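Local structure of GRMZM2G135359 pseudokinase (6CPY) at residues Phe44-Gly49 against Leu56-Leu61; Gly108-Glu111 against Phe116-Val119; Val121-Pro126 against Ala185-Asp190; Ser72-Thr75 against Asp79-Lys82; Phe173-Val178 against Leu225-Thr230. The protein is a membrane-anchored receptor-like pseudokinase of maize, represented here by its kinase-fold domain, whose ATP binding and catalytic activity remain uncertain. All coordinates share one frame; numbering follows the deposited sequence.

Interaction 1: residues Phe44-Gly49 against Leu56-Leu61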
# COMPACT_ATOMS: atom_id res chain seq x y z
N PHE A 44 -11.84 -20.45 2.61
CA PHE A 44 -11.25 -19.70 1.50
C PHE A 44 -12.15 -19.65 0.25
O PHE A 44 -11.67 -19.80 -0.88
CB PHE A 44 -9.84 -20.24 1.21
CG PHE A 44 -8.99 -20.36 2.44
CD1 PHE A 44 -8.43 -19.23 3.03
CD2 PHE A 44 -8.79 -21.59 3.05
CE1 PHE A 44 -7.66 -19.33 4.18
CE2 PHE A 44 -8.03 -21.69 4.21
CZ PHE A 44 -7.47 -20.56 4.78
N SER A 45 -13.43 -19.39 0.46
CA SER A 45 -14.44 -19.36 -0.61
C SER A 45 -14.85 -17.94 -1.01
O SER A 45 -15.62 -17.77 -1.95
CB SER A 45 -15.68 -20.14 -0.19
OG SER A 45 -16.23 -19.64 1.02
N ASN A 46 -14.33 -16.93 -0.32
CA ASN A 46 -14.74 -15.55 -0.55
C ASN A 46 -13.55 -14.72 -1.02
O ASN A 46 -12.76 -14.24 -0.22
CB ASN A 46 -15.34 -14.99 0.74
CG ASN A 46 -16.05 -13.68 0.55
OD1 ASN A 46 -16.17 -13.18 -0.57
ND2 ASN A 46 -16.53 -13.10 1.65
N ILE A 47 -13.43 -14.54 -2.34
CA ILE A 47 -12.25 -13.90 -2.93
C ILE A 47 -12.40 -12.38 -3.01
O ILE A 47 -13.39 -11.87 -3.55
CB ILE A 47 -11.94 -14.48 -4.33
CG1 ILE A 47 -11.66 -15.98 -4.23
CG2 ILE A 47 -10.74 -13.77 -4.96
CD1 ILE A 47 -12.88 -16.86 -4.44
N ILE A 48 -11.42 -11.67 -2.47
CA ILE A 48 -11.34 -10.21 -2.55
C ILE A 48 -10.65 -9.82 -3.86
O ILE A 48 -11.07 -8.89 -4.53
CB ILE A 48 -10.50 -9.60 -1.41
CG1 ILE A 48 -11.10 -9.96 -0.05
CG2 ILE A 48 -10.38 -8.08 -1.57
CD1 ILE A 48 -10.31 -9.45 1.13
N GLY A 49 -9.58 -10.54 -4.19
CA GLY A 49 -8.80 -10.26 -5.38
C GLY A 49 -7.58 -11.16 -5.50
O GLY A 49 -7.52 -12.22 -4.87
N LEU A 56 -6.21 -13.25 -2.57
CA LEU A 56 -6.68 -12.50 -1.40
C LEU A 56 -8.09 -12.93 -0.98
O LEU A 56 -9.04 -12.80 -1.76
CB LEU A 56 -6.69 -11.01 -1.68
CG LEU A 56 -5.33 -10.43 -1.99
CD1 LEU A 56 -5.50 -9.08 -2.67
CD2 LEU A 56 -4.51 -10.32 -0.71
N TYR A 57 -8.20 -13.43 0.24
CA TYR A 57 -9.45 -13.99 0.74
C TYR A 57 -10.01 -13.14 1.86
O TYR A 57 -9.27 -12.61 2.69
CB TYR A 57 -9.24 -15.41 1.25
CG TYR A 57 -8.84 -16.38 0.16
CD1 TYR A 57 -9.77 -16.82 -0.77
CD2 TYR A 57 -7.53 -16.84 0.06
CE1 TYR A 57 -9.41 -17.70 -1.77
CE2 TYR A 57 -7.16 -17.73 -0.94
CZ TYR A 57 -8.11 -18.15 -1.85
OH TYR A 57 -7.77 -19.02 -2.86
N LYS A 58 -11.33 -13.04 1.89
CA LYS A 58 -12.01 -12.32 2.94
C LYS A 58 -12.29 -13.28 4.09
O LYS A 58 -12.69 -14.43 3.88
CB LYS A 58 -13.33 -11.74 2.42
CG LYS A 58 -14.19 -11.06 3.46
CD LYS A 58 -13.57 -9.75 3.92
CE LYS A 58 -14.24 -9.23 5.18
NZ LYS A 58 -15.69 -8.99 5.00
N GLY A 59 -12.07 -12.80 5.31
CA GLY A 59 -12.52 -13.53 6.48
C GLY A 59 -12.94 -12.62 7.61
O GLY A 59 -12.84 -11.39 7.52
N THR A 60 -13.41 -13.24 8.68
CA THR A 60 -13.74 -12.56 9.93
C THR A 60 -13.30 -13.43 11.08
O THR A 60 -13.74 -14.58 11.19
CB THR A 60 -15.25 -12.29 10.06
OG1 THR A 60 -15.72 -11.64 8.87
CG2 THR A 60 -15.55 -11.40 11.27
N LEU A 61 -12.42 -12.89 11.92
CA LEU A 61 -11.94 -13.61 13.09
C LEU A 61 -13.06 -13.71 14.13
O LEU A 61 -14.03 -12.95 14.07
CB LEU A 61 -10.71 -12.92 13.68
CG LEU A 61 -9.47 -12.90 12.79
CD1 LEU A 61 -8.39 -12.03 13.40
CD2 LEU A 61 -8.94 -14.31 12.53
O HOH W 1 -12.65 -16.65 1.94
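With CG swung beside the backbone N in both residues (chi1 -49° in Phe-44, -64° in Tyr-57), the two rings meet across the start of the hairpin as a T-shaped pair. The edge of Phe-44 is turned to the face of Tyr-57, with the planes at 66° and CD1 of Phe-44 lying 3.9 Å from CD2 of Tyr-57. The CB of Phe-44 makes a CH-pi contact over the centre of that same phenol ring, while Ile-47 CG1 lies alongside Tyr-57 CE1 at 3.8 Å. Beyond the rings along the chain, the strands bond antiparallel. Lys-58 N reaches Asn-46 O at 2.8 Å in a nearly straight bond. Ile-48 N donates to Leu-56 O at 2.7 Å; Gly-49 N adds a weak bond to the same oxygen, and this pairing of two residues with one is a classic beta bulge. Replacing Tyr-57 by an alanine would remove the ring and would probably leave Phe-44 and Ile-47 without their shared partner at the mouth of the hairpin. In kinase folds this hairpin carries the glycine-rich loop over the nucleotide cleft. Water 1 joins Asn-46 N to Lys-58 O, whereas the lysine amine pairs with Glu-66. Main-chain bonds thus fix the register, and apolar and aromatic contacts fasten the residues leading into it.

Interaction 2: residues Gly108-Glu111 against Phe116-Val119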
# COMPACT_ATOMS: atom_id res chain seq x y z
N GLY A 108 -1.42 -11.14 11.64
CA GLY A 108 -1.06 -12.52 11.96
C GLY A 108 -0.50 -13.25 10.76
O GLY A 108 -0.38 -12.70 9.67
N TYR A 109 -0.13 -14.51 10.96
CA TYR A 109 0.36 -15.32 9.86
C TYR A 109 -0.01 -16.77 10.13
O TYR A 109 -0.35 -17.12 11.25
CB TYR A 109 1.86 -15.15 9.69
CG TYR A 109 2.67 -15.73 10.82
CD1 TYR A 109 2.97 -14.97 11.94
CD2 TYR A 109 3.12 -17.05 10.77
CE1 TYR A 109 3.70 -15.51 12.99
CE2 TYR A 109 3.85 -17.59 11.82
CZ TYR A 109 4.13 -16.81 12.92
OH TYR A 109 4.87 -17.32 13.97
N CYS A 110 0.02 -17.59 9.09
CA CYS A 110 -0.24 -19.02 9.26
C CYS A 110 0.62 -19.82 8.31
O CYS A 110 0.57 -19.64 7.07
CB CYS A 110 -1.72 -19.35 9.09
SG CYS A 110 -2.09 -21.13 9.04
N GLU A 111 1.44 -20.68 8.90
CA GLU A 111 2.20 -21.67 8.20
C GLU A 111 1.65 -23.01 8.67
O GLU A 111 1.58 -23.26 9.89
CB GLU A 111 3.66 -21.66 8.60
CG GLU A 111 4.40 -20.37 8.36
CD GLU A 111 5.89 -20.62 8.35
OE1 GLU A 111 6.44 -20.77 7.25
OE2 GLU A 111 6.49 -20.73 9.43
N PHE A 116 -0.75 -27.72 2.44
CA PHE A 116 0.31 -26.71 2.39
C PHE A 116 -0.30 -25.30 2.44
O PHE A 116 -1.17 -24.97 1.64
CB PHE A 116 1.16 -26.86 1.14
CG PHE A 116 2.32 -25.91 1.12
CD1 PHE A 116 3.44 -26.18 1.87
CD2 PHE A 116 2.24 -24.74 0.40
CE1 PHE A 116 4.51 -25.29 1.89
CE2 PHE A 116 3.31 -23.84 0.41
CZ PHE A 116 4.43 -24.12 1.15
N THR A 117 0.16 -24.51 3.40
CA THR A 117 -0.40 -23.19 3.68
C THR A 117 0.73 -22.20 3.98
O THR A 117 1.54 -22.43 4.86
CB THR A 117 -1.31 -23.23 4.92
OG1 THR A 117 -2.25 -24.31 4.79
CG2 THR A 117 -2.06 -21.91 5.12
N ARG A 118 0.76 -21.09 3.25
CA ARG A 118 1.64 -19.99 3.61
C ARG A 118 0.84 -18.72 3.42
O ARG A 118 0.65 -18.27 2.29
CB ARG A 118 2.89 -19.99 2.72
CG ARG A 118 3.87 -21.12 2.98
CD ARG A 118 4.53 -20.98 4.35
NE ARG A 118 5.56 -21.98 4.59
CZ ARG A 118 5.33 -23.26 4.87
NH1 ARG A 118 4.09 -23.75 4.92
NH2 ARG A 118 6.36 -24.08 5.08
N VAL A 119 0.31 -18.19 4.52
CA VAL A 119 -0.51 -16.98 4.45
C VAL A 119 -0.08 -15.91 5.42
O VAL A 119 0.58 -16.16 6.44
CB VAL A 119 -2.04 -17.24 4.62
CG1 VAL A 119 -2.53 -18.46 3.85
CG2 VAL A 119 -2.46 -17.27 6.07
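Cys-110 and Val-119 form an antiparallel hydrogen-bonded pair, Val-119 N to Cys-110 O at 2.9 Å and Cys-110 N to Val-119 O at 3.1 Å, with Glu-111 and Arg-118 as the adjoining non-hydrogen-bonded pair and the strand axes at 165° to each other.

The side chains divide between the two faces of the hairpin. On the apolar one, Val-119 CG2 rests against Cys-110 CB at 3.7 Å, near Leu-37 of helix 34-40. On the other, the carboxylate of Glu-111 approaches the guanidinium of Arg-118 from above: OE1 lies over one face, 3.1 Å from NE, and the two planes stand 80° apart. The salt bridge is therefore one of charge alone, with no N-H aimed at the oxygen. Phe-116 CE1 lies over the opposite guanidinium face, offset toward its rim. A bend at chi2 (-68°) folds Arg-118 back until NH1 donates to the carbonyl O of Thr-117 at 2.9 Å, a bond within the guanidinium plane. Glu-85 at NE and Glu-113 at NH2 add further salt bridges, and Trp-80 adds a cation-pi contact.

This is the hairpin of the N-lobe sheet that leads toward the hinge in kinase folds. Three acidic side chains gather round one buried arginine, whose positive charge would probably offset the closeness of Glu-111 and Glu-85 and favour the ionised state of both.

Interaction 3: residues Val121-Pro126 against Ala185-Asp190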
# COMPACT_ATOMS: atom_id res chain seq x y z
N VAL A 121 -2.00 -12.47 7.29
CA VAL A 121 -3.32 -11.96 7.63
C VAL A 121 -3.23 -10.45 7.83
O VAL A 121 -2.49 -9.98 8.70
CB VAL A 121 -3.85 -12.62 8.92
CG1 VAL A 121 -5.22 -12.07 9.30
CG2 VAL A 121 -3.87 -14.13 8.77
N PHE A 122 -4.02 -9.70 7.06
CA PHE A 122 -3.96 -8.25 7.09
C PHE A 122 -5.29 -7.65 7.49
O PHE A 122 -6.34 -8.30 7.39
CB PHE A 122 -3.59 -7.72 5.72
CG PHE A 122 -2.19 -8.05 5.31
CD1 PHE A 122 -1.12 -7.27 5.74
CD2 PHE A 122 -1.93 -9.12 4.47
CE1 PHE A 122 0.17 -7.57 5.36
CE2 PHE A 122 -0.65 -9.42 4.09
CZ PHE A 122 0.40 -8.65 4.53
N GLU A 123 -5.24 -6.39 7.90
CA GLU A 123 -6.46 -5.59 8.09
C GLU A 123 -7.27 -5.56 6.81
O GLU A 123 -6.71 -5.50 5.72
CB GLU A 123 -6.12 -4.15 8.47
CG GLU A 123 -5.54 -4.00 9.86
CD GLU A 123 -5.08 -2.59 10.16
OE1 GLU A 123 -4.70 -1.86 9.21
OE2 GLU A 123 -5.03 -2.23 11.36
N TYR A 124 -8.60 -5.59 6.94
CA TYR A 124 -9.51 -5.53 5.78
C TYR A 124 -9.92 -4.09 5.53
O TYR A 124 -10.31 -3.41 6.47
CB TYR A 124 -10.78 -6.33 6.05
CG TYR A 124 -11.85 -6.20 4.99
CD1 TYR A 124 -11.64 -6.70 3.71
CD2 TYR A 124 -13.09 -5.63 5.27
CE1 TYR A 124 -12.61 -6.60 2.73
CE2 TYR A 124 -14.08 -5.55 4.29
CZ TYR A 124 -13.83 -6.03 3.03
OH TYR A 124 -14.78 -5.96 2.03
N ALA A 125 -9.88 -3.66 4.28
CA ALA A 125 -10.34 -2.31 3.89
C ALA A 125 -11.62 -2.45 3.06
O ALA A 125 -11.58 -2.99 1.97
CB ALA A 125 -9.27 -1.61 3.08
N PRO A 126 -12.76 -1.98 3.59
CA PRO A 126 -14.03 -2.27 2.90
C PRO A 126 -14.27 -1.55 1.58
O PRO A 126 -15.07 -2.03 0.77
CB PRO A 126 -15.10 -1.87 3.93
CG PRO A 126 -14.42 -1.02 4.93
CD PRO A 126 -12.96 -1.37 4.91
N ALA A 185 -10.31 6.69 4.39
CA ALA A 185 -8.92 6.96 4.74
C ALA A 185 -8.02 6.00 3.96
O ALA A 185 -8.43 4.90 3.58
CB ALA A 185 -8.69 6.80 6.24
N ALA A 186 -6.78 6.42 3.72
CA ALA A 186 -5.83 5.61 2.98
C ALA A 186 -5.22 4.52 3.84
O ALA A 186 -4.86 4.76 4.98
CB ALA A 186 -4.72 6.48 2.42
N LYS A 187 -5.08 3.32 3.27
CA LYS A 187 -4.20 2.28 3.79
C LYS A 187 -3.30 1.75 2.69
O LYS A 187 -3.75 1.04 1.78
CB LYS A 187 -5.01 1.16 4.47
CG LYS A 187 -5.34 1.48 5.93
CD LYS A 187 -5.94 0.30 6.68
CE LYS A 187 -6.32 0.68 8.09
NZ LYS A 187 -5.14 0.83 8.99
N VAL A 188 -2.03 2.15 2.75
CA VAL A 188 -1.03 1.66 1.82
C VAL A 188 -0.78 0.19 2.17
O VAL A 188 -0.72 -0.16 3.35
CB VAL A 188 0.29 2.44 1.91
CG1 VAL A 188 1.32 1.88 0.93
CG2 VAL A 188 0.04 3.92 1.66
N SER A 189 -0.64 -0.66 1.16
CA SER A 189 -0.51 -2.10 1.40
C SER A 189 0.77 -2.70 0.85
O SER A 189 1.42 -2.13 -0.04
CB SER A 189 -1.69 -2.85 0.83
OG SER A 189 -1.66 -2.87 -0.58
N ASP A 190 1.11 -3.86 1.38
CA ASP A 190 2.17 -4.68 0.83
C ASP A 190 1.72 -6.14 0.92
O ASP A 190 2.07 -6.85 1.88
CB ASP A 190 3.45 -4.46 1.60
CG ASP A 190 4.60 -5.33 1.09
OD1 ASP A 190 4.54 -5.87 -0.03
OD2 ASP A 190 5.56 -5.49 1.85
O HOH W 2 -5.06 0.42 11.82
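Glu-123 and Lys-187 stretch toward each other from the two lobes of the kinase fold and join in a salt bridge, OE1 to NZ at 2.7 Å. The glutamate is extended beyond CG, which carries its carboxylate clear of the strand. The lysine is also straight until its last bond, where a turn at chi4 (-74°) brings NZ to OE1. The two chains cross at about a right angle, and the ammonium meets the syn side of OE1, 32° out of the carboxylate plane. Lys-187 CE follows close behind, 3.2 Å from Glu-123 OE1. Water 2 closes a ring, donating to Glu-123 OE2 at 2.7 Å and accepting from Lys-187 NZ at 2.9 Å. The carbonyls of Lys-101 and Phe-103 also bond the ammonium, so four acceptors share its three protons, and Asn-105 N donates to OE1.

Farther in, Phe-122, whose position before the hinge is that of the kinase gatekeeper, brings CZ obliquely to Asp-190 O at 3.6 Å. Asp-190 stands where active kinases carry the DFG aspartate, here followed by Leu-191; its carboxylate bonds Arg-171 and Trp-194 rather than the 121-126 segment.

The contact thus ties the end of strand 117-123, in the five-stranded N-lobe sheet, to strand 186-188 of the small C-lobe sheet, whose Ala-186 and Val-188 rest on helix 144-164.

Interaction 4: residues Ser72-Thr75 against Asp79-Lys82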
# COMPACT_ATOMS: atom_id res chain seq x y z
N SER A 72 -0.25 -17.72 -0.60
CA SER A 72 0.66 -18.10 -1.67
C SER A 72 -0.08 -18.90 -2.73
O SER A 72 -1.04 -19.61 -2.44
CB SER A 72 1.81 -18.95 -1.10
OG SER A 72 2.72 -19.34 -2.13
N LEU A 73 0.39 -18.80 -3.97
CA LEU A 73 -0.13 -19.61 -5.06
C LEU A 73 0.44 -21.03 -5.02
O LEU A 73 -0.09 -21.92 -5.68
CB LEU A 73 0.19 -18.96 -6.40
CG LEU A 73 -0.28 -17.51 -6.58
CD1 LEU A 73 0.19 -16.96 -7.92
CD2 LEU A 73 -1.79 -17.42 -6.44
N VAL A 74 1.51 -21.23 -4.25
CA VAL A 74 2.14 -22.54 -4.09
C VAL A 74 1.21 -23.52 -3.39
O VAL A 74 0.68 -23.22 -2.32
CB VAL A 74 3.47 -22.41 -3.32
CG1 VAL A 74 4.07 -23.78 -3.01
CG2 VAL A 74 4.45 -21.56 -4.11
N THR A 75 1.02 -24.70 -3.98
CA THR A 75 0.03 -25.68 -3.51
C THR A 75 0.64 -27.00 -2.95
O THR A 75 -0.10 -27.92 -2.60
CB THR A 75 -0.95 -26.04 -4.65
OG1 THR A 75 -0.28 -26.78 -5.67
CG2 THR A 75 -1.53 -24.77 -5.28
N ASP A 79 6.97 -27.51 -4.12
CA ASP A 79 7.12 -26.31 -4.94
C ASP A 79 7.59 -25.11 -4.11
O ASP A 79 7.68 -24.00 -4.62
CB ASP A 79 5.79 -26.00 -5.61
CG ASP A 79 5.23 -27.17 -6.43
OD1 ASP A 79 6.02 -28.00 -6.92
OD2 ASP A 79 3.99 -27.27 -6.57
N TRP A 80 7.89 -25.34 -2.83
CA TRP A 80 8.32 -24.29 -1.91
C TRP A 80 9.79 -24.48 -1.54
O TRP A 80 10.16 -25.51 -0.99
CB TRP A 80 7.46 -24.37 -0.66
CG TRP A 80 7.64 -23.29 0.36
CD1 TRP A 80 8.28 -23.38 1.55
CD2 TRP A 80 7.13 -21.95 0.28
NE1 TRP A 80 8.20 -22.19 2.23
CE2 TRP A 80 7.50 -21.30 1.48
CE3 TRP A 80 6.38 -21.26 -0.67
CZ2 TRP A 80 7.16 -19.97 1.74
CZ3 TRP A 80 6.04 -19.93 -0.41
CH2 TRP A 80 6.43 -19.30 0.79
N SER A 81 10.63 -23.49 -1.84
CA SER A 81 12.07 -23.59 -1.56
C SER A 81 12.44 -23.02 -0.20
O SER A 81 11.66 -22.30 0.42
CB SER A 81 12.85 -22.83 -2.64
OG SER A 81 12.48 -21.47 -2.67
N LYS A 82 13.66 -23.33 0.25
CA LYS A 82 14.19 -22.72 1.47
C LYS A 82 14.29 -21.19 1.35
O LYS A 82 14.16 -20.48 2.34
CB LYS A 82 15.57 -23.30 1.82
O HOH W 3 2.26 -25.42 -6.42
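Val-74 meets the indole of Trp-80 at its rim: CG2 lies in the plane of the rings, 4.0 Å from CE3, and the two side chains cross at about a right angle. The other branch of the valine is used elsewhere, CG1 touching CB of Asp-79 at 3.8 Å. With CG1 opposite the backbone N (chi1 174°), that branch faces the aspartate and CG2, beside the N, faces the indole. Ser-72 comes to the same benzene end of the indole, obliquely, with OG 3.8 Å from Trp-80 CZ3.

That hydroxyl also shapes the chain. Ser-72 OG accepts from Val-74 N at 3.1 Å, an ST turn by which the backbone leaves strand 66-72 and enters the linker to helix 82-96, the N-lobe helix of the kinase fold. With an alanine in place of Ser-72 the turn would lose its acceptor, and Val-74 N would probably be left without this mate and the valine less firmly set against the indole. Ser-81 holds the N-cap position of the helix, its OG bonding Asn-84 N.

At the outer end a water links Thr-75 and Asp-79. Water 3 accepts from Thr-75 N at 2.8 Å and donates to Asp-79 OD2 at 2.5 Å, joining the two arms of the loop where they lie at the surface. Trp-80, for its part, gives its NE1 hydrogen bond to Glu-85 of the helix, and its ring system meets the ring of Phe-116.

Interaction 5: residues Phe173-Val178 against Leu225-Thr230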
# COMPACT_ATOMS: atom_id res chain seq x y z
N PHE A 173 4.40 0.15 -4.85
CA PHE A 173 3.50 1.26 -4.54
C PHE A 173 2.88 1.95 -5.77
O PHE A 173 3.59 2.49 -6.63
CB PHE A 173 4.23 2.27 -3.67
CG PHE A 173 3.45 3.51 -3.43
CD1 PHE A 173 2.33 3.49 -2.61
CD2 PHE A 173 3.81 4.70 -4.03
CE1 PHE A 173 1.59 4.64 -2.39
CE2 PHE A 173 3.09 5.85 -3.82
CZ PHE A 173 1.97 5.82 -3.01
N ASP A 174 1.55 1.92 -5.85
CA ASP A 174 0.79 2.70 -6.83
C ASP A 174 -0.68 2.74 -6.41
O ASP A 174 -1.01 2.30 -5.30
CB ASP A 174 0.98 2.18 -8.27
CG ASP A 174 0.51 0.76 -8.47
OD1 ASP A 174 -0.48 0.32 -7.83
OD2 ASP A 174 1.13 0.07 -9.31
N SER A 175 -1.56 3.28 -7.23
CA SER A 175 -2.95 3.40 -6.82
C SER A 175 -3.65 2.05 -6.66
O SER A 175 -4.66 1.96 -5.96
CB SER A 175 -3.75 4.34 -7.74
OG SER A 175 -3.85 3.81 -9.04
N THR A 176 -3.12 0.99 -7.28
CA THR A 176 -3.67 -0.37 -7.08
C THR A 176 -3.30 -0.99 -5.73
O THR A 176 -3.92 -1.97 -5.30
CB THR A 176 -3.28 -1.37 -8.20
OG1 THR A 176 -1.89 -1.70 -8.12
CG2 THR A 176 -3.61 -0.81 -9.58
N THR A 177 -2.31 -0.43 -5.05
CA THR A 177 -1.89 -0.96 -3.75
C THR A 177 -2.28 -0.09 -2.57
O THR A 177 -1.92 -0.42 -1.43
CB THR A 177 -0.38 -1.26 -3.73
OG1 THR A 177 0.38 -0.05 -3.77
CG2 THR A 177 -0.03 -2.13 -4.92
N VAL A 178 -3.02 0.99 -2.82
CA VAL A 178 -3.60 1.81 -1.77
C VAL A 178 -5.06 1.43 -1.63
O VAL A 178 -5.83 1.55 -2.59
CB VAL A 178 -3.51 3.31 -2.09
CG1 VAL A 178 -4.16 4.13 -0.99
CG2 VAL A 178 -2.06 3.72 -2.29
N LEU A 225 -0.06 11.25 -6.48
CA LEU A 225 -0.68 12.54 -6.18
C LEU A 225 -1.24 13.17 -7.47
O LEU A 225 -2.38 13.66 -7.50
CB LEU A 225 0.30 13.47 -5.47
CG LEU A 225 -0.22 14.89 -5.18
CD1 LEU A 225 -1.50 14.85 -4.37
CD2 LEU A 225 0.84 15.70 -4.45
N LEU A 226 -0.45 13.14 -8.54
CA LEU A 226 -0.92 13.64 -9.85
C LEU A 226 -2.16 12.90 -10.33
O LEU A 226 -3.08 13.50 -10.89
CB LEU A 226 0.20 13.52 -10.90
CG LEU A 226 -0.11 14.15 -12.27
CD1 LEU A 226 -0.37 15.64 -12.09
CD2 LEU A 226 1.03 13.90 -13.25
N GLU A 227 -2.18 11.58 -10.12
CA GLU A 227 -3.31 10.75 -10.48
C GLU A 227 -4.55 11.09 -9.67
O GLU A 227 -5.65 11.17 -10.20
CB GLU A 227 -2.94 9.27 -10.31
CG GLU A 227 -4.00 8.28 -10.74
CD GLU A 227 -3.64 6.86 -10.37
OE1 GLU A 227 -2.46 6.61 -10.04
OE2 GLU A 227 -4.54 5.99 -10.43
N ILE A 228 -4.36 11.34 -8.38
CA ILE A 228 -5.46 11.72 -7.50
C ILE A 228 -6.03 13.08 -7.95
O ILE A 228 -7.25 13.27 -7.97
CB ILE A 228 -4.99 11.78 -6.03
CG1 ILE A 228 -4.71 10.37 -5.49
CG2 ILE A 228 -6.00 12.50 -5.18
CD1 ILE A 228 -3.88 10.32 -4.22
N LEU A 229 -5.15 13.99 -8.33
CA LEU A 229 -5.58 15.33 -8.74
C LEU A 229 -6.25 15.40 -10.12
O LEU A 229 -7.17 16.20 -10.31
CB LEU A 229 -4.39 16.28 -8.72
CG LEU A 229 -3.85 16.63 -7.34
CD1 LEU A 229 -2.52 17.34 -7.51
CD2 LEU A 229 -4.81 17.50 -6.54
N THR A 230 -5.78 14.59 -11.06
CA THR A 230 -6.21 14.68 -12.46
C THR A 230 -7.18 13.58 -12.88
O THR A 230 -7.89 13.71 -13.87
CB THR A 230 -5.02 14.62 -13.44
OG1 THR A 230 -4.36 13.36 -13.33
CG2 THR A 230 -4.04 15.71 -13.16
O HOH W 4 -0.96 4.49 -9.82
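Ser-175 donates its hydroxyl to the carboxylate of Glu-227, OG to OE2 at 2.7 Å, and this direct bond is the heart of a small buried contact. The oxygen is met on its syn side, 17° out of the carboxylate plane. Glu-227 reaches across because its chain is extended, CG lying opposite the backbone N (chi1 -176°), while the serine hydroxyl sits between its own N and carbonyl carbon. OE2 has a second partner in His-135 NE2, so two hydrogen bonds grip one oxygen.

A solvent bridge serves the other oxygen: water 4 accepts from Ser-175 N at 2.9 Å and donates to Glu-227 OE1 at 2.6 Å. The carboxylate thus serves the hydroxyl directly and the amide through water.

Further bonds lie within each segment. Asp-174 OD1 accepts from Thr-176 N at 2.8 Å, an Asx turn, and Asp-174 N donates to Thr-177 OG1 at 3.1 Å. In the helix, Thr-230 OG1 and N both reach Leu-226 O, from opposite faces of its plane.

Residues 173-178 follow Arg-171 in what corresponds to the catalytic loop of active kinases, and here join helix 214-230, the central helix of the C-lobe. Phe-131 of helix 130-135 touches Ser-175, Leu-134 touches Glu-227, and Ile-228 faces helix 144-164 at Ser-151.

The five contacts follow the kinase fold from lobe to lobe. Interactions 1 and 2 lie in one sheet with centres 14 Å apart, and interaction 4 abuts interaction 2 (centres 11 Å), Phe-116 CZ standing 3.4 Å from Trp-80 CG. Interaction 3 is the junction: its 121-126 segment continues the strand of interaction 2, and Tyr-124 CE1 meets Lys-58 CD of interaction 1 at 3.5 Å. In the C-lobe it meets interaction 5, where Ser-189 OG probably hydrogen-bonds Thr-177 O at 2.6 Å. Interactions 1 and 3 border the cleft that would bind nucleotide in an active kinase, empty of ligand in this apo structure; interaction 5 lies within the C-lobe, at the catalytic-loop segment.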